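Local atomic coordinates of MAU2 chromatid cohesion factor homolog (Saccharomyces cerevisiae, PDB entry 4XDN), a protein that forms a complex with SCC2 that is required for the association of cohesin with chromosomes, and so takes part in sister chromatid cohesion. Residues L35-R40 with T88-E93; L72-C77 with L82-V87; L104-I109 with L142-K147. All blocks are in the same frame, centred on the assembly; numbering follows the deposited sequence.

Contact 1 (L35-R40 with T88-E93)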
ATOM      1  N   LEU A  35     -25.508  28.901  14.937  1.00 29.52           N
ATOM      2  CA  LEU A  35     -24.333  29.044  15.787  1.00 29.33           C
ATOM      3  C   LEU A  35     -23.544  27.742  15.833  1.00 29.66           C
ATOM      4  O   LEU A  35     -22.314  27.749  15.751  1.00 30.34           O
ATOM      5  CB  LEU A  35     -24.729  29.466  17.204  1.00 28.82           C
ATOM      6  CG  LEU A  35     -25.012  30.953  17.414  1.00 29.48           C
ATOM      7  CD1 LEU A  35     -25.646  31.179  18.774  1.00 28.77           C
ATOM      8  CD2 LEU A  35     -23.737  31.773  17.277  1.00 31.23           C
ATOM      9  N   ALA A  36     -24.259  26.630  15.974  1.00 30.22           N
ATOM     10  CA  ALA A  36     -23.640  25.311  15.950  1.00 29.73           C
ATOM     11  C   ALA A  36     -22.883  25.114  14.643  1.00 28.36           C
ATOM     12  O   ALA A  36     -21.799  24.534  14.622  1.00 29.82           O
ATOM     13  CB  ALA A  36     -24.689  24.223  16.125  1.00 30.28           C
ATOM     14  N   GLN A  37     -23.465  25.604  13.554  1.00 27.13           N
ATOM     15  CA  GLN A  37     -22.831  25.520  12.245  1.00 29.50           C
ATOM     16  C   GLN A  37     -21.644  26.473  12.143  1.00 32.18           C
ATOM     17  O   GLN A  37     -20.607  26.116  11.579  1.00 34.62           O
ATOM     18  CB  GLN A  37     -23.844  25.824  11.139  1.00 28.61           C
ATOM     19  CG  GLN A  37     -24.899  24.741  10.950  1.00 30.57           C
ATOM     20  CD  GLN A  37     -25.773  24.979   9.733  1.00 34.06           C
ATOM     21  OE1 GLN A  37     -26.130  26.115   9.423  1.00 37.28           O
ATOM     22  NE2 GLN A  37     -26.118  23.905   9.032  1.00 36.44           N
ATOM     23  N   GLU A  38     -21.790  27.679  12.688  1.00 30.32           N
ATOM     24  CA  GLU A  38     -20.726  28.678  12.610  1.00 29.80           C
ATOM     25  C   GLU A  38     -19.489  28.214  13.368  1.00 29.57           C
ATOM     26  O   GLU A  38     -18.373  28.312  12.859  1.00 26.48           O
ATOM     27  CB  GLU A  38     -21.196  30.034  13.156  1.00 31.98           C
ATOM     28  CG  GLU A  38     -20.082  31.077  13.232  1.00 34.00           C
ATOM     29  CD  GLU A  38     -20.582  32.481  13.534  1.00 36.04           C
ATOM     30  OE1 GLU A  38     -21.689  32.624  14.093  1.00 33.94           O
ATOM     31  OE2 GLU A  38     -19.858  33.446  13.209  1.00 38.44           O
ATOM     32  N   TYR A  39     -19.688  27.711  14.584  1.00 30.01           N
ATOM     33  CA  TYR A  39     -18.581  27.213  15.396  1.00 30.84           C
ATOM     34  C   TYR A  39     -17.836  26.092  14.671  1.00 29.42           C
ATOM     35  O   TYR A  39     -16.605  26.042  14.678  1.00 24.95           O
ATOM     36  CB  TYR A  39     -19.088  26.713  16.752  1.00 30.47           C
ATOM     37  CG  TYR A  39     -19.510  27.808  17.709  1.00 31.25           C
ATOM     38  CD1 TYR A  39     -18.695  28.907  17.946  1.00 30.66           C
ATOM     39  CD2 TYR A  39     -20.727  27.740  18.379  1.00 31.46           C
ATOM     40  CE1 TYR A  39     -19.076  29.906  18.819  1.00 32.40           C
ATOM     41  CE2 TYR A  39     -21.119  28.735  19.256  1.00 30.66           C
ATOM     42  CZ  TYR A  39     -20.291  29.815  19.472  1.00 32.39           C
ATOM     43  OH  TYR A  39     -20.678  30.808  20.346  1.00 29.81           O
ATOM     44  N   ARG A  40     -18.595  25.195  14.047  1.00 29.72           N
ATOM     45  CA  ARG A  40     -18.020  24.079  13.305  1.00 28.77           C
ATOM     46  C   ARG A  40     -17.256  24.575  12.084  1.00 27.70           C
ATOM     47  O   ARG A  40     -16.086  24.246  11.899  1.00 26.30           O
ATOM     48  CB  ARG A  40     -19.118  23.105  12.874  1.00 28.17           C
ATOM     49  CG  ARG A  40     -18.639  21.929  12.012  1.00 28.41           C
ATOM     50  CD  ARG A  40     -19.802  21.287  11.276  1.00 27.35           C
ATOM     51  NE  ARG A  40     -20.472  22.243  10.398  1.00 27.25           N
ATOM     52  CZ  ARG A  40     -21.736  22.144   9.991  1.00 28.63           C
ATOM     53  NH1 ARG A  40     -22.492  21.124  10.380  1.00 26.92           N
ATOM     54  NH2 ARG A  40     -22.248  23.073   9.194  1.00 32.16           N
ATOM     55  N   THR A  88     -29.093  15.660  14.232  1.00 28.81           N
ATOM     56  CA  THR A  88     -28.403  14.495  14.769  1.00 28.35           C
ATOM     57  C   THR A  88     -27.238  14.091  13.873  1.00 26.15           C
ATOM     58  O   THR A  88     -26.153  13.787  14.365  1.00 27.79           O
ATOM     59  CB  THR A  88     -29.364  13.304  14.930  1.00 27.98           C
ATOM     60  OG1 THR A  88     -30.411  13.663  15.838  1.00 28.89           O
ATOM     61  CG2 THR A  88     -28.634  12.077  15.471  1.00 28.58           C
ATOM     62  N   PHE A  89     -27.466  14.096  12.563  1.00 26.98           N
ATOM     63  CA  PHE A  89     -26.432  13.722  11.603  1.00 26.59           C
ATOM     64  C   PHE A  89     -25.237  14.676  11.658  1.00 27.21           C
ATOM     65  O   PHE A  89     -24.090  14.231  11.697  1.00 25.30           O
ATOM     66  CB  PHE A  89     -27.005  13.685  10.181  1.00 26.87           C
ATOM     67  CG  PHE A  89     -27.963  12.542   9.928  1.00 31.46           C
ATOM     68  CD1 PHE A  89     -27.901  11.371  10.671  1.00 32.48           C
ATOM     69  CD2 PHE A  89     -28.922  12.642   8.932  1.00 32.33           C
ATOM     70  CE1 PHE A  89     -28.781  10.329  10.427  1.00 31.24           C
ATOM     71  CE2 PHE A  89     -29.801  11.603   8.687  1.00 33.09           C
ATOM     72  CZ  PHE A  89     -29.729  10.446   9.435  1.00 33.08           C
ATOM     73  N   GLU A  90     -25.503  15.981  11.665  1.00 27.93           N
ATOM     74  CA  GLU A  90     -24.430  16.970  11.733  1.00 27.26           C
ATOM     75  C   GLU A  90     -23.657  16.835  13.037  1.00 27.72           C
ATOM     76  O   GLU A  90     -22.425  16.879  13.048  1.00 27.85           O
ATOM     77  CB  GLU A  90     -24.986  18.386  11.604  1.00 26.98           C
ATOM     78  CG  GLU A  90     -25.469  18.740  10.213  1.00 30.07           C
ATOM     79  CD  GLU A  90     -26.003  20.154  10.134  1.00 31.57           C
ATOM     80  OE1 GLU A  90     -25.224  21.099  10.372  1.00 33.07           O
ATOM     81  OE2 GLU A  90     -27.204  20.320   9.839  1.00 33.28           O
ATOM     82  N   MET A  91     -24.387  16.671  14.135  1.00 25.03           N
ATOM     83  CA  MET A  91     -23.770  16.498  15.442  1.00 25.80           C
ATOM     84  C   MET A  91     -22.916  15.237  15.501  1.00 27.42           C
ATOM     85  O   MET A  91     -21.754  15.285  15.902  1.00 27.71           O
ATOM     86  CB  MET A  91     -24.839  16.440  16.530  1.00 27.80           C
ATOM     87  CG  MET A  91     -24.305  16.006  17.886  1.00 29.09           C
ATOM     88  SD  MET A  91     -25.563  15.930  19.163  1.00 45.64           S
ATOM     89  CE  MET A  91     -24.648  15.014  20.394  1.00 92.01           C
ATOM     90  N   VAL A  92     -23.509  14.109  15.121  1.00 28.15           N
ATOM     91  CA  VAL A  92     -22.834  12.819  15.188  1.00 27.76           C
ATOM     92  C   VAL A  92     -21.623  12.802  14.264  1.00 26.87           C
ATOM     93  O   VAL A  92     -20.624  12.148  14.554  1.00 29.10           O
ATOM     94  CB  VAL A  92     -23.798  11.665  14.823  1.00 29.34           C
ATOM     95  CG1 VAL A  92     -23.036  10.385  14.498  1.00 33.57           C
ATOM     96  CG2 VAL A  92     -24.772  11.422  15.960  1.00 28.37           C
ATOM     97  N   GLU A  93     -21.721  13.520  13.151  1.00 27.60           N
ATOM     98  CA  GLU A  93     -20.606  13.655  12.223  1.00 30.89           C
ATOM     99  C   GLU A  93     -19.376  14.178  12.964  1.00 27.64           C
ATOM    100  O   GLU A  93     -18.250  13.756  12.698  1.00 24.20           O
ATOM    101  CB  GLU A  93     -20.977  14.592  11.072  1.00 35.77           C
ATOM    102  CG  GLU A  93     -19.961  14.646   9.944  1.00 41.42           C
ATOM    103  CD  GLU A  93     -20.090  13.487   8.976  1.00 47.64           C
ATOM    104  OE1 GLU A  93     -19.401  13.516   7.935  1.00 49.82           O
ATOM    105  OE2 GLU A  93     -20.875  12.549   9.246  1.00 49.32           O
TER
HETATM  106  O   HOH W   1     -21.507  18.530  11.171  1.00 28.94           O

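Contact 2 (L72-C77 with L82-V87)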
ATOM      1  N   LEU A  72     -28.122  20.955  22.580  1.00 37.95           N
ATOM      2  CA  LEU A  72     -29.094  21.892  23.116  1.00 39.74           C
ATOM      3  C   LEU A  72     -30.417  21.775  22.365  1.00 36.76           C
ATOM      4  O   LEU A  72     -31.486  21.772  22.972  1.00 36.26           O
ATOM      5  CB  LEU A  72     -28.546  23.317  23.019  1.00 43.58           C
ATOM      6  CG  LEU A  72     -28.855  24.327  24.124  1.00 51.25           C
ATOM      7  CD1 LEU A  72     -28.536  23.791  25.514  1.00 54.37           C
ATOM      8  CD2 LEU A  72     -28.053  25.586  23.849  1.00 51.80           C
ATOM      9  N   LEU A  73     -30.334  21.663  21.042  1.00 34.15           N
ATOM     10  CA  LEU A  73     -31.518  21.535  20.207  1.00 36.02           C
ATOM     11  C   LEU A  73     -32.270  20.241  20.500  1.00 38.99           C
ATOM     12  O   LEU A  73     -33.493  20.240  20.614  1.00 40.13           O
ATOM     13  CB  LEU A  73     -31.139  21.589  18.723  1.00 34.65           C
ATOM     14  CG  LEU A  73     -30.656  22.941  18.196  1.00 33.50           C
ATOM     15  CD1 LEU A  73     -30.128  22.810  16.774  1.00 30.60           C
ATOM     16  CD2 LEU A  73     -31.774  23.974  18.254  1.00 33.85           C
ATOM     17  N   LYS A  74     -31.533  19.144  20.626  1.00 39.06           N
ATOM     18  CA  LYS A  74     -32.144  17.834  20.814  1.00 43.30           C
ATOM     19  C   LYS A  74     -32.801  17.663  22.183  1.00 45.73           C
ATOM     20  O   LYS A  74     -33.742  16.881  22.326  1.00 45.79           O
ATOM     21  CB  LYS A  74     -31.101  16.734  20.613  1.00 43.92           C
ATOM     22  CG  LYS A  74     -30.784  16.448  19.153  1.00 44.61           C
ATOM     23  CD  LYS A  74     -29.867  15.245  18.990  1.00 44.65           C
ATOM     24  CE  LYS A  74     -30.538  13.936  19.400  1.00 44.97           C
ATOM     25  NZ  LYS A  74     -31.785  13.660  18.636  1.00 46.00           N
ATOM     26  N   THR A  75     -32.315  18.398  23.180  1.00 46.56           N
ATOM     27  CA  THR A  75     -32.753  18.202  24.562  1.00 48.58           C
ATOM     28  C   THR A  75     -33.755  19.251  25.046  1.00 45.72           C
ATOM     29  O   THR A  75     -34.555  18.976  25.940  1.00 46.65           O
ATOM     30  CB  THR A  75     -31.551  18.212  25.523  1.00 51.92           C
ATOM     31  OG1 THR A  75     -30.821  19.435  25.367  1.00 53.16           O
ATOM     32  CG2 THR A  75     -30.636  17.036  25.240  1.00 52.82           C
ATOM     33  N   LYS A  76     -33.708  20.444  24.461  1.00 43.93           N
ATOM     34  CA  LYS A  76     -34.508  21.569  24.941  1.00 46.13           C
ATOM     35  C   LYS A  76     -35.591  21.995  23.953  1.00 44.86           C
ATOM     36  O   LYS A  76     -36.373  22.900  24.246  1.00 47.56           O
ATOM     37  CB  LYS A  76     -33.602  22.766  25.246  1.00 50.57           C
ATOM     38  CG  LYS A  76     -32.612  22.528  26.380  1.00 56.24           C
ATOM     39  CD  LYS A  76     -33.312  22.451  27.730  1.00 64.27           C
ATOM     40  CE  LYS A  76     -32.315  22.321  28.872  1.00 69.37           C
ATOM     41  NZ  LYS A  76     -31.517  21.066  28.785  1.00 71.44           N
ATOM     42  N   CYS A  77     -35.638  21.349  22.791  1.00 41.52           N
ATOM     43  CA  CYS A  77     -36.623  21.694  21.768  1.00 40.87           C
ATOM     44  C   CYS A  77     -37.399  20.475  21.292  1.00 40.96           C
ATOM     45  O   CYS A  77     -36.951  19.338  21.432  1.00 39.68           O
ATOM     46  CB  CYS A  77     -35.946  22.359  20.568  1.00 39.56           C
ATOM     47  SG  CYS A  77     -34.922  23.775  20.981  1.00 44.50           S
ATOM     48  N   LEU A  82     -37.575  15.343  10.491  1.00 33.87           N
ATOM     49  CA  LEU A  82     -36.579  15.821   9.538  1.00 35.72           C
ATOM     50  C   LEU A  82     -35.549  16.717  10.218  1.00 34.75           C
ATOM     51  O   LEU A  82     -34.349  16.606   9.958  1.00 35.06           O
ATOM     52  CB  LEU A  82     -37.248  16.575   8.387  1.00 37.03           C
ATOM     53  CG  LEU A  82     -37.981  15.714   7.354  1.00 40.40           C
ATOM     54  CD1 LEU A  82     -38.668  16.598   6.328  1.00 42.28           C
ATOM     55  CD2 LEU A  82     -37.032  14.734   6.664  1.00 41.26           C
ATOM     56  N   GLU A  83     -36.023  17.601  11.086  1.00 34.30           N
ATOM     57  CA  GLU A  83     -35.139  18.467  11.849  1.00 34.74           C
ATOM     58  C   GLU A  83     -34.247  17.632  12.755  1.00 35.57           C
ATOM     59  O   GLU A  83     -33.040  17.866  12.845  1.00 33.52           O
ATOM     60  CB  GLU A  83     -35.948  19.466  12.676  1.00 33.65           C
ATOM     61  CG  GLU A  83     -36.721  20.475  11.839  1.00 34.39           C
ATOM     62  CD  GLU A  83     -37.747  21.249  12.645  1.00 37.93           C
ATOM     63  OE1 GLU A  83     -37.966  20.902  13.826  1.00 39.57           O
ATOM     64  OE2 GLU A  83     -38.336  22.206  12.096  1.00 37.54           O
ATOM     65  N   ASP A  84     -34.848  16.652  13.420  1.00 35.47           N
ATOM     66  CA  ASP A  84     -34.109  15.784  14.325  1.00 34.33           C
ATOM     67  C   ASP A  84     -33.053  15.005  13.547  1.00 33.39           C
ATOM     68  O   ASP A  84     -31.926  14.841  14.013  1.00 32.63           O
ATOM     69  CB  ASP A  84     -35.061  14.832  15.052  1.00 34.84           C
ATOM     70  CG  ASP A  84     -34.374  14.037  16.144  1.00 34.91           C
ATOM     71  OD1 ASP A  84     -33.253  14.415  16.546  1.00 33.54           O
ATOM     72  OD2 ASP A  84     -34.958  13.035  16.606  1.00 33.45           O
ATOM     73  N   SER A  85     -33.421  14.551  12.353  1.00 31.95           N
ATOM     74  CA  SER A  85     -32.494  13.834  11.482  1.00 31.66           C
ATOM     75  C   SER A  85     -31.280  14.685  11.123  1.00 32.38           C
ATOM     76  O   SER A  85     -30.140  14.260  11.297  1.00 34.07           O
ATOM     77  CB  SER A  85     -33.199  13.385  10.201  1.00 31.41           C
ATOM     78  OG  SER A  85     -34.137  12.358  10.462  1.00 34.76           O
ATOM     79  N   LYS A  86     -31.536  15.887  10.620  1.00 32.60           N
ATOM     80  CA  LYS A  86     -30.472  16.772  10.160  1.00 33.14           C
ATOM     81  C   LYS A  86     -29.534  17.147  11.300  1.00 32.73           C
ATOM     82  O   LYS A  86     -28.314  17.030  11.171  1.00 33.95           O
ATOM     83  CB  LYS A  86     -31.070  18.032   9.531  1.00 37.26           C
ATOM     84  CG  LYS A  86     -30.065  18.924   8.812  1.00 41.80           C
ATOM     85  CD  LYS A  86     -29.396  18.197   7.649  1.00 45.84           C
ATOM     86  CE  LYS A  86     -28.646  19.153   6.733  1.00 48.96           C
ATOM     87  NZ  LYS A  86     -27.398  19.674   7.346  1.00 52.43           N
ATOM     88  N   VAL A  87     -30.109  17.589  12.416  1.00 32.23           N
ATOM     89  CA  VAL A  87     -29.327  17.989  13.582  1.00 31.80           C
ATOM     90  C   VAL A  87     -28.481  16.833  14.108  1.00 29.71           C
ATOM     91  O   VAL A  87     -27.295  17.003  14.398  1.00 26.46           O
ATOM     92  CB  VAL A  87     -30.238  18.508  14.720  1.00 33.42           C
ATOM     93  CG1 VAL A  87     -29.436  18.736  16.005  1.00 34.37           C
ATOM     94  CG2 VAL A  87     -30.935  19.797  14.298  1.00 33.19           C
TER
HETATM   95  O   HOH W   2     -33.796  10.965  18.149  1.00 32.93           O

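Contact 3 (L104-I109 with L142-K147)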
ATOM      1  N   LEU A 104     -21.581   7.006  22.364  1.00 35.91           N
ATOM      2  CA  LEU A 104     -22.520   8.120  22.436  1.00 36.05           C
ATOM      3  C   LEU A 104     -23.138   8.385  21.071  1.00 34.14           C
ATOM      4  O   LEU A 104     -24.350   8.566  20.947  1.00 34.12           O
ATOM      5  CB  LEU A 104     -21.819   9.378  22.950  1.00 35.53           C
ATOM      6  CG  LEU A 104     -22.650  10.660  23.012  1.00 34.70           C
ATOM      7  CD1 LEU A 104     -23.804  10.510  23.989  1.00 36.40           C
ATOM      8  CD2 LEU A 104     -21.765  11.834  23.396  1.00 34.07           C
ATOM      9  N   ALA A 105     -22.290   8.418  20.049  1.00 33.94           N
ATOM     10  CA  ALA A 105     -22.746   8.616  18.683  1.00 31.94           C
ATOM     11  C   ALA A 105     -23.741   7.527  18.300  1.00 31.87           C
ATOM     12  O   ALA A 105     -24.783   7.803  17.710  1.00 29.24           O
ATOM     13  CB  ALA A 105     -21.569   8.619  17.728  1.00 28.71           C
ATOM     14  N   GLU A 106     -23.409   6.291  18.656  1.00 34.17           N
ATOM     15  CA  GLU A 106     -24.234   5.143  18.312  1.00 36.75           C
ATOM     16  C   GLU A 106     -25.606   5.219  18.976  1.00 36.65           C
ATOM     17  O   GLU A 106     -26.608   4.819  18.385  1.00 34.81           O
ATOM     18  CB  GLU A 106     -23.525   3.847  18.712  1.00 42.20           C
ATOM     19  CG  GLU A 106     -24.222   2.586  18.233  1.00 48.35           C
ATOM     20  CD  GLU A 106     -23.391   1.337  18.459  1.00 55.27           C
ATOM     21  OE1 GLU A 106     -22.399   1.408  19.212  1.00 56.80           O
ATOM     22  OE2 GLU A 106     -23.729   0.284  17.878  1.00 59.05           O
ATOM     23  N   LEU A 107     -25.651   5.734  20.201  1.00 39.23           N
ATOM     24  CA  LEU A 107     -26.913   5.878  20.919  1.00 42.92           C
ATOM     25  C   LEU A 107     -27.818   6.897  20.240  1.00 37.84           C
ATOM     26  O   LEU A 107     -29.031   6.704  20.160  1.00 35.67           O
ATOM     27  CB  LEU A 107     -26.670   6.290  22.373  1.00 50.83           C
ATOM     28  CG  LEU A 107     -26.219   5.197  23.348  1.00 59.51           C
ATOM     29  CD1 LEU A 107     -25.953   5.798  24.720  1.00 63.55           C
ATOM     30  CD2 LEU A 107     -27.249   4.079  23.455  1.00 62.40           C
ATOM     31  N   TYR A 108     -27.227   7.983  19.753  1.00 35.84           N
ATOM     32  CA  TYR A 108     -27.990   9.018  19.073  1.00 34.64           C
ATOM     33  C   TYR A 108     -28.592   8.496  17.773  1.00 33.93           C
ATOM     34  O   TYR A 108     -29.765   8.738  17.485  1.00 32.34           O
ATOM     35  CB  TYR A 108     -27.112  10.237  18.789  1.00 36.49           C
ATOM     36  CG  TYR A 108     -26.926  11.146  19.984  1.00 38.90           C
ATOM     37  CD1 TYR A 108     -28.011  11.795  20.563  1.00 39.16           C
ATOM     38  CD2 TYR A 108     -25.668  11.366  20.525  1.00 39.51           C
ATOM     39  CE1 TYR A 108     -27.848  12.628  21.650  1.00 41.02           C
ATOM     40  CE2 TYR A 108     -25.496  12.197  21.613  1.00 41.29           C
ATOM     41  CZ  TYR A 108     -26.589  12.826  22.171  1.00 42.67           C
ATOM     42  OH  TYR A 108     -26.417  13.654  23.251  1.00 45.62           O
ATOM     43  N   ILE A 109     -27.791   7.778  16.993  1.00 32.77           N
ATOM     44  CA  ILE A 109     -28.252   7.250  15.715  1.00 32.46           C
ATOM     45  C   ILE A 109     -29.290   6.150  15.928  1.00 31.70           C
ATOM     46  O   ILE A 109     -30.296   6.099  15.221  1.00 33.54           O
ATOM     47  CB  ILE A 109     -27.083   6.700  14.874  1.00 33.14           C
ATOM     48  CG1 ILE A 109     -26.044   7.797  14.624  1.00 35.90           C
ATOM     49  CG2 ILE A 109     -27.583   6.141  13.543  1.00 32.87           C
ATOM     50  CD1 ILE A 109     -26.579   9.016  13.881  1.00 38.17           C
ATOM     51  N   LEU A 142     -15.671   1.707  11.292  1.00 34.65           N
ATOM     52  CA  LEU A 142     -14.383   2.039  10.688  1.00 35.69           C
ATOM     53  C   LEU A 142     -13.565   2.969  11.578  1.00 36.80           C
ATOM     54  O   LEU A 142     -12.354   2.799  11.709  1.00 36.36           O
ATOM     55  CB  LEU A 142     -14.582   2.681   9.313  1.00 35.93           C
ATOM     56  CG  LEU A 142     -14.934   1.727   8.168  1.00 37.85           C
ATOM     57  CD1 LEU A 142     -15.275   2.516   6.914  1.00 37.13           C
ATOM     58  CD2 LEU A 142     -13.797   0.748   7.889  1.00 39.18           C
ATOM     59  N   MET A 143     -14.226   3.949  12.187  1.00 37.18           N
ATOM     60  CA  MET A 143     -13.551   4.874  13.092  1.00 38.53           C
ATOM     61  C   MET A 143     -13.142   4.165  14.376  1.00 39.71           C
ATOM     62  O   MET A 143     -12.051   4.396  14.899  1.00 42.88           O
ATOM     63  CB  MET A 143     -14.445   6.070  13.421  1.00 40.99           C
ATOM     64  CG  MET A 143     -14.319   7.250  12.462  1.00 43.32           C
ATOM     65  SD  MET A 143     -12.654   7.914  12.256  1.00 46.53           S
ATOM     66  CE  MET A 143     -11.997   7.759  13.911  1.00 36.14           C
ATOM     67  N   ARG A 144     -14.026   3.313  14.885  1.00 37.90           N
ATOM     68  CA  ARG A 144     -13.710   2.469  16.033  1.00 39.12           C
ATOM     69  C   ARG A 144     -12.453   1.653  15.765  1.00 38.79           C
ATOM     70  O   ARG A 144     -11.540   1.607  16.587  1.00 38.16           O
ATOM     71  CB  ARG A 144     -14.871   1.523  16.348  1.00 40.81           C
ATOM     72  CG  ARG A 144     -16.018   2.140  17.129  1.00 43.49           C
ATOM     73  CD  ARG A 144     -17.087   1.093  17.395  1.00 46.32           C
ATOM     74  NE  ARG A 144     -17.804   1.322  18.651  1.00 50.14           N
ATOM     75  CZ  ARG A 144     -19.028   1.835  18.752  1.00 53.40           C
ATOM     76  NH1 ARG A 144     -19.716   2.187  17.672  1.00 56.07           N
ATOM     77  NH2 ARG A 144     -19.575   1.994  19.949  1.00 53.41           N
ATOM     78  N   ASP A 145     -12.426   1.016  14.598  1.00 37.14           N
ATOM     79  CA  ASP A 145     -11.340   0.125  14.210  1.00 39.43           C
ATOM     80  C   ASP A 145     -11.124  -0.960  15.264  1.00 40.68           C
ATOM     81  O   ASP A 145      -9.994  -1.242  15.664  1.00 40.83           O
ATOM     82  CB  ASP A 145     -10.053   0.921  13.982  1.00 40.46           C
ATOM     83  CG  ASP A 145      -9.072   0.199  13.079  1.00 41.93           C
ATOM     84  OD1 ASP A 145      -9.518  -0.491  12.136  1.00 38.81           O
ATOM     85  OD2 ASP A 145      -7.852   0.325  13.310  1.00 47.05           O
ATOM     86  N   SER A 146     -12.228  -1.560  15.701  1.00 40.45           N
ATOM     87  CA  SER A 146     -12.213  -2.615  16.709  1.00 44.49           C
ATOM     88  C   SER A 146     -12.758  -3.913  16.124  1.00 41.83           C
ATOM     89  O   SER A 146     -13.817  -3.918  15.498  1.00 38.78           O
ATOM     90  CB  SER A 146     -13.039  -2.197  17.930  1.00 49.02           C
ATOM     91  OG  SER A 146     -13.208  -3.277  18.832  1.00 52.96           O
ATOM     92  N   LYS A 147     -12.035  -5.010  16.329  1.00 44.00           N
ATOM     93  CA  LYS A 147     -12.435  -6.300  15.775  1.00 44.81           C
ATOM     94  C   LYS A 147     -13.798  -6.728  16.306  1.00 44.87           C
ATOM     95  O   LYS A 147     -14.638  -7.224  15.556  1.00 44.75           O
ATOM     96  CB  LYS A 147     -11.392  -7.375  16.094  1.00 48.50           C
ATOM     97  CG  LYS A 147     -11.811  -8.772  15.653  1.00 50.86           C
ATOM     98  CD  LYS A 147     -10.641  -9.742  15.608  1.00 55.50           C
ATOM     99  CE  LYS A 147     -10.035  -9.967  16.984  1.00 60.47           C
ATOM    100  NZ  LYS A 147      -9.619 -11.386  17.178  1.00 64.22           N
TER

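Contact 1 (L35-R40 with T88-E93)
R40 sets out with CG anti to the backbone N (chi1 177°) and bends at chi3, which lays one face of its guanidinium near Q37 CA, which sits toward the rim, and points NH1 at E90. Q37 and E90 instead hold CG beside the backbone N and run extended beyond it, so that both span the gap between helices 29-45 and 81-98. Both direct bonds converge on a single oxygen. R40 NH1 donates to the anti lone pair of E90 OE1 at 2.7 Å, in a salt bridge that is somewhat bent (152°). Q37 NE2 reaches the same E90 OE1 at 3.2 Å from the syn side, a nearly straight bond (169°) that lies close to the plane of the amide but tilted from that of the carboxylate. Long side chains suit this place, since the nearest CA atoms, those of Q37 and E90, are 8.7 Å apart. A water bridges R40 and E90, accepting from R40 NH1 and donating to the backbone E90 O. The other oxygen, OE2, is held by Y33 OH and by K86 NZ one turn back. With two cationic and two neutral donors around it, the buried carboxylate of E90 is probably stabilised in its ionised form and fixed in rotation.

Contact 2 (L72-C77 with L82-V87)
V87 presents its two methyl groups to two different residues of helix 53-76: CG1 lies 4.1 Å from K74 CG, and CG2 lies 4.0 Å from L73 CD1. The L73 and V87 side chains cross at about a right angle, while those of K74 and V87 slide past each other in opposite directions, CG of the lysine lying beside the valine. A beta-branched residue fits here because, with CG1 anti to the backbone N (chi1 172°), its branches fork toward both neighbours close to the backbone. Beyond CG, K74 bends at chi3 and chi4 and turns across D84, again at about a right angle. Its NZ then meets D84 OD1 at 2.7 Å on the syn lone pair, in a salt bridge. The short aspartate is enough because K74 and D84 have the closest CA atoms of the two segments, 7.1 Å apart.

The contact closes a helical hairpin in which helices 53-76 and 81-98, joined by a short turn, run roughly antiparallel: the local axes make 144° and come within 10.5 Å. On the apolar side L73 also packs against I29, V32 and Y33 of helix 29-45, and on the polar side Y108 touches K74. K74 NZ also donates to T88 OG1, and D84 OD2 pairs with R115 NH1 and accepts from a water. The lysine is thus used twice over, its CG methylene packing against the valine and its ammonium sharing the aspartate with an arginine, a pairing that probably keeps D84 ionised although it is buried.

Contact 3 (L104-I109 with L142-K147)
E106 and R144 join helices 102-119 and 126-144, consecutive members of the largely helical superhelix, of the tetratricopeptide-like kind known for the SCC4/Mau2 family. The backbones are far apart, the nearest CA atoms being those of E106 and R144 at 11.1 Å, so only long side chains can meet.

R144 can be followed outward. Its CB is directed at helix 102-119, and CG stands anti to the carbonyl carbon (chi1 -80°), with CD continuing the extended course. The chain then bends at chi3. Along its way the side chain touches F102, at the start of helix 102-119, and H149, in the helix that follows. CZ comes to 3.4 Å from E106 OE1. Both terminal nitrogens address that same oxygen, NH2 lying 3.0 Å and NH1 3.2 Å from E106 OE1. Glutamate suits the opposing position because E106, unlike the bent arginine, is extended beyond CG and so carries its carboxylate across the remaining gap.

The pairing is a salt bridge, but its hydrogen bonds are weak: the N-H groups point poorly at the acceptor, with an angle of only 125° for NH2, and the planes of guanidinium and carboxylate are turned 66° apart. This is no flat two-oxygen clasp; attraction between charges probably matters more than directed bonding. The stronger partner of the guanidinium is D103, whose OD1 forms a salt bridge with NH2. NH2 of R144 is shared by two carboxylates, those of D103 and E106; E106 CD lies 4.1 Å from R144 NH2.

Contacts 1 and 2 share helix 81-98, and contact 2 is nested within the chain loop that contact 1 closes. They adjoin through T88 and K74. Contact 3 follows in series, one helix farther on, yet V92 and M91 of contact 1 pack against I109 and Y108 of its first segment. All three use an acid-base pair, but differently. Contact 2 is buried and adds aliphatic packing to its ion pair; contact 1, partly buried, is wholly polar, joining helices that are not consecutive in the chain through one well-bonded oxygen; contact 3 lies at the surface, where a loosely aligned pair is the entire contact.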